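PDB 6UAV: Glyco_hydro_cc domain-containing protein from Pseudomonas viridiflava, which probably hydrolyses internal beta-1,3-glucosidic linkages of beta-1,3-glucans, as a GH128 subgroup II endo-beta-1,3-glucanase. Local coordinates for residues I76-V81 with D219-A224. Sequence-based numbering, arbitrary orientation.
Sequences IRYLLV and DVFRYA
Tyr78 and Phe221 carry this contact between them, their rings meeting obliquely at their outer atoms, with no hydrogen bond joining the two segments. The hydroxyl end of the tyrosine meets the outer corner of the phenylalanine: Tyr78 OH lies 3.8 Å from Phe221 CZ, and lower on the ring Tyr78 CE2 comes to 4.0 Å from Phe221 CE2. The centroids are 5.3 Å apart and the ring planes are obliquely inclined, at 41°. Each ring has to reach inward, because the backbones stay well separated, with 11.0 Å between Tyr78 CA and Arg222 CA. Phe221 does so with CG anti to its own backbone N (chi1 -178°), which carries the ring out from its own backbone toward Tyr78.

The gap makes sense in the TIM barrel: strands 78-81 and 220-225 are the fourth and eighth of its eight parallel strands, on opposite sides of the closed sheet. Both residues sit at the beginnings of their strands, so the rings meet across the N-terminal mouth of the barrel, where each remains partly open to solvent. Trp181, from strand 180-185, the seventh, meets both rings.

One residue further along, Arg222 also points into the barrel but stops short of the tyrosine. Its guanidinium forms a salt bridge with Asp51, while NE bonds to Val4 O; the side chain packs on Trp181, Val53 and Trp27. Tyr78 in turn leans on Lys115 and Val117 of the neighbouring fifth strand.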
ATOM      1  N   ILE A  76     -12.641 -10.065  -4.106  1.00 15.04           N
ATOM      2  CA  ILE A  76     -12.003  -8.807  -3.660  1.00 14.53           C
ATOM      3  C   ILE A  76     -12.710  -8.331  -2.396  1.00 14.44           C
ATOM      4  O   ILE A  76     -13.891  -8.043  -2.480  1.00 14.81           O
ATOM      5  CB  ILE A  76     -11.985  -7.703  -4.727  1.00 14.89           C
ATOM      6  CG1 ILE A  76     -11.307  -8.164  -6.012  1.00 14.73           C
ATOM      7  CG2 ILE A  76     -11.376  -6.446  -4.174  1.00 14.28           C
ATOM      8  CD1 ILE A  76     -11.204  -7.094  -7.107  1.00 15.13           C
ATOM      9  N   ARG A  77     -11.974  -8.265  -1.295  1.00 14.58           N
ATOM     10  CA  ARG A  77     -12.548  -7.976   0.037  1.00 15.24           C
ATOM     11  C   ARG A  77     -12.056  -6.657   0.609  1.00 14.00           C
ATOM     12  O   ARG A  77     -12.538  -6.274   1.659  1.00 13.33           O
ATOM     13  CB  ARG A  77     -12.260  -9.125   0.996  1.00 17.90           C
ATOM     14  CG  ARG A  77     -12.867 -10.468   0.587  1.00 20.72           C
ATOM     15  CD  ARG A  77     -14.380 -10.476   0.450  1.00 24.15           C
ATOM     16  NE  ARG A  77     -15.008 -10.263   1.751  1.00 28.34           N
ATOM     17  CZ  ARG A  77     -16.247  -9.762   1.999  1.00 32.33           C
ATOM     18  NH1 ARG A  77     -16.672  -9.690   3.256  1.00 33.78           N
ATOM     19  NH2 ARG A  77     -17.062  -9.379   1.024  1.00 32.68           N
ATOM     20  N   TYR A  78     -11.126  -5.986  -0.053  1.00 13.52           N
ATOM     21  CA  TYR A  78     -10.433  -4.761   0.415  1.00 13.25           C
ATOM     22  C   TYR A  78     -10.360  -3.770  -0.719  1.00 13.00           C
ATOM     23  O   TYR A  78     -10.240  -4.189  -1.870  1.00 13.19           O
ATOM     24  CB  TYR A  78      -9.029  -5.121   0.915  1.00 13.81           C
ATOM     25  CG  TYR A  78      -9.106  -5.994   2.135  1.00 14.46           C
ATOM     26  CD1 TYR A  78      -9.355  -5.455   3.380  1.00 15.64           C
ATOM     27  CD2 TYR A  78      -8.948  -7.335   2.028  1.00 16.52           C
ATOM     28  CE1 TYR A  78      -9.483  -6.256   4.502  1.00 17.28           C
ATOM     29  CE2 TYR A  78      -9.077  -8.159   3.138  1.00 17.44           C
ATOM     30  CZ  TYR A  78      -9.326  -7.613   4.370  1.00 17.88           C
ATOM     31  OH  TYR A  78      -9.433  -8.431   5.472  1.00 21.62           O
ATOM     32  N   LEU A  79     -10.475  -2.501  -0.367  1.00 11.86           N
ATOM     33  CA  LEU A  79     -10.312  -1.377  -1.288  1.00 11.64           C
ATOM     34  C   LEU A  79      -9.328  -0.401  -0.665  1.00 11.54           C
ATOM     35  O   LEU A  79      -9.622   0.140   0.403  1.00 11.24           O
ATOM     36  CB  LEU A  79     -11.676  -0.738  -1.533  1.00 11.31           C
ATOM     37  CG  LEU A  79     -11.659   0.459  -2.478  1.00 10.94           C
ATOM     38  CD1 LEU A  79     -11.254   0.020  -3.899  1.00 11.13           C
ATOM     39  CD2 LEU A  79     -13.016   1.193  -2.476  1.00 11.62           C
ATOM     40  N   LEU A  80      -8.216  -0.150  -1.338  1.00 11.02           N
ATOM     41  CA  LEU A  80      -7.253   0.837  -0.879  1.00 10.81           C
ATOM     42  C   LEU A  80      -7.795   2.198  -1.272  1.00 10.66           C
ATOM     43  O   LEU A  80      -8.342   2.333  -2.397  1.00 10.77           O
ATOM     44  CB  LEU A  80      -5.928   0.595  -1.587  1.00 11.10           C
ATOM     45  CG  LEU A  80      -5.264  -0.730  -1.232  1.00 11.80           C
ATOM     46  CD1 LEU A  80      -4.120  -0.991  -2.222  1.00 12.08           C
ATOM     47  CD2 LEU A  80      -4.768  -0.728   0.198  1.00 12.16           C
ATOM     48  N   VAL A  81      -7.689   3.156  -0.367  1.00 10.11           N
ATOM     49  CA  VAL A  81      -8.206   4.508  -0.670  1.00 10.58           C
ATOM     50  C   VAL A  81      -7.215   5.587  -0.271  1.00 10.89           C
ATOM     51  O   VAL A  81      -6.608   5.504   0.822  1.00 10.67           O
ATOM     52  CB  VAL A  81      -9.594   4.694  -0.027  1.00 11.08           C
ATOM     53  CG1 VAL A  81     -10.634   3.738  -0.560  1.00 11.55           C
ATOM     54  CG2 VAL A  81      -9.562   4.641   1.494  1.00 11.42           C
ATOM     55  N   ASP A 219      -0.736  -6.208  14.297  1.00 16.19           N
ATOM     56  CA  ASP A 219      -1.603  -5.097  13.772  1.00 15.96           C
ATOM     57  C   ASP A 219      -1.245  -4.747  12.330  1.00 14.82           C
ATOM     58  O   ASP A 219      -1.683  -3.705  11.804  1.00 14.64           O
ATOM     59  CB  ASP A 219      -1.584  -3.855  14.667  1.00 16.29           C
ATOM     60  CG  ASP A 219      -0.237  -3.165  14.707  1.00 16.94           C
ATOM     61  OD1 ASP A 219       0.751  -3.789  14.184  1.00 16.82           O
ATOM     62  OD2 ASP A 219      -0.146  -2.076  15.289  1.00 17.10           O
ATOM     63  N   VAL A 220      -0.425  -5.571  11.675  1.00 14.79           N
ATOM     64  CA  VAL A 220      -0.099  -5.353  10.232  1.00 14.52           C
ATOM     65  C   VAL A 220      -0.647  -6.522   9.432  1.00 14.71           C
ATOM     66  O   VAL A 220      -0.210  -7.675   9.695  1.00 15.10           O
ATOM     67  CB  VAL A 220       1.404  -5.210   9.982  1.00 14.46           C
ATOM     68  CG1 VAL A 220       1.683  -5.231   8.487  1.00 14.76           C
ATOM     69  CG2 VAL A 220       1.996  -3.948  10.633  1.00 14.40           C
ATOM     70  N   PHE A 221      -1.655  -6.289   8.601  1.00 14.44           N
ATOM     71  CA  PHE A 221      -2.325  -7.362   7.837  1.00 14.46           C
ATOM     72  C   PHE A 221      -1.592  -7.638   6.530  1.00 13.19           C
ATOM     73  O   PHE A 221      -1.531  -8.778   6.158  1.00 12.68           O
ATOM     74  CB  PHE A 221      -3.773  -6.962   7.521  1.00 14.94           C
ATOM     75  CG  PHE A 221      -4.560  -8.010   6.777  1.00 16.39           C
ATOM     76  CD1 PHE A 221      -5.072  -9.114   7.447  1.00 18.18           C
ATOM     77  CD2 PHE A 221      -4.748  -7.936   5.397  1.00 16.85           C
ATOM     78  CE1 PHE A 221      -5.781 -10.100   6.752  1.00 19.98           C
ATOM     79  CE2 PHE A 221      -5.489  -8.902   4.722  1.00 18.39           C
ATOM     80  CZ  PHE A 221      -5.989  -9.991   5.398  1.00 18.68           C
ATOM     81  N   ARG A 222      -1.054  -6.613   5.871  1.00 12.67           N
ATOM     82  CA  ARG A 222      -0.420  -6.775   4.559  1.00 13.16           C
ATOM     83  C   ARG A 222       0.618  -5.663   4.406  1.00 12.49           C
ATOM     84  O   ARG A 222       0.532  -4.593   5.103  1.00 13.05           O
ATOM     85  CB  ARG A 222      -1.436  -6.743   3.411  1.00 13.86           C
ATOM     86  CG  ARG A 222      -2.075  -8.095   3.110  1.00 15.26           C
ATOM     87  CD  ARG A 222      -2.964  -8.217   1.890  1.00 17.32           C
ATOM     88  NE  ARG A 222      -3.075  -9.611   1.445  1.00 18.67           N
ATOM     89  CZ  ARG A 222      -3.752 -10.008   0.369  1.00 19.15           C
ATOM     90  NH1 ARG A 222      -4.446  -9.127  -0.343  1.00 18.38           N
ATOM     91  NH2 ARG A 222      -3.696 -11.275  -0.004  1.00 20.80           N
ATOM     92  N   TYR A 223       1.623  -5.957   3.617  1.00 11.84           N
ATOM     93  CA  TYR A 223       2.630  -4.958   3.238  1.00 11.19           C
ATOM     94  C   TYR A 223       2.985  -5.158   1.773  1.00 10.86           C
ATOM     95  O   TYR A 223       2.821  -6.228   1.244  1.00 10.95           O
ATOM     96  CB  TYR A 223       3.875  -5.020   4.141  1.00 11.38           C
ATOM     97  CG  TYR A 223       4.520  -6.375   4.264  1.00 11.37           C
ATOM     98  CD1 TYR A 223       5.366  -6.855   3.282  1.00 11.38           C
ATOM     99  CD2 TYR A 223       4.239  -7.209   5.316  1.00 12.23           C
ATOM    100  CE1 TYR A 223       6.017  -8.066   3.389  1.00 11.79           C
ATOM    101  CE2 TYR A 223       4.813  -8.466   5.400  1.00 12.37           C
ATOM    102  CZ  TYR A 223       5.657  -8.922   4.407  1.00 12.01           C
ATOM    103  OH  TYR A 223       6.233 -10.158   4.422  1.00 13.29           O
ATOM    104  N   ALA A 224       3.553  -4.111   1.196  1.00 10.12           N
ATOM    105  CA  ALA A 224       3.956  -4.156  -0.197  1.00 10.50           C
ATOM    106  C   ALA A 224       5.251  -3.398  -0.381  1.00 10.77           C
ATOM    107  O   ALA A 224       5.325  -2.197  -0.088  1.00 10.59           O
ATOM    108  CB  ALA A 224       2.873  -3.568  -1.031  1.00 10.72           C
TER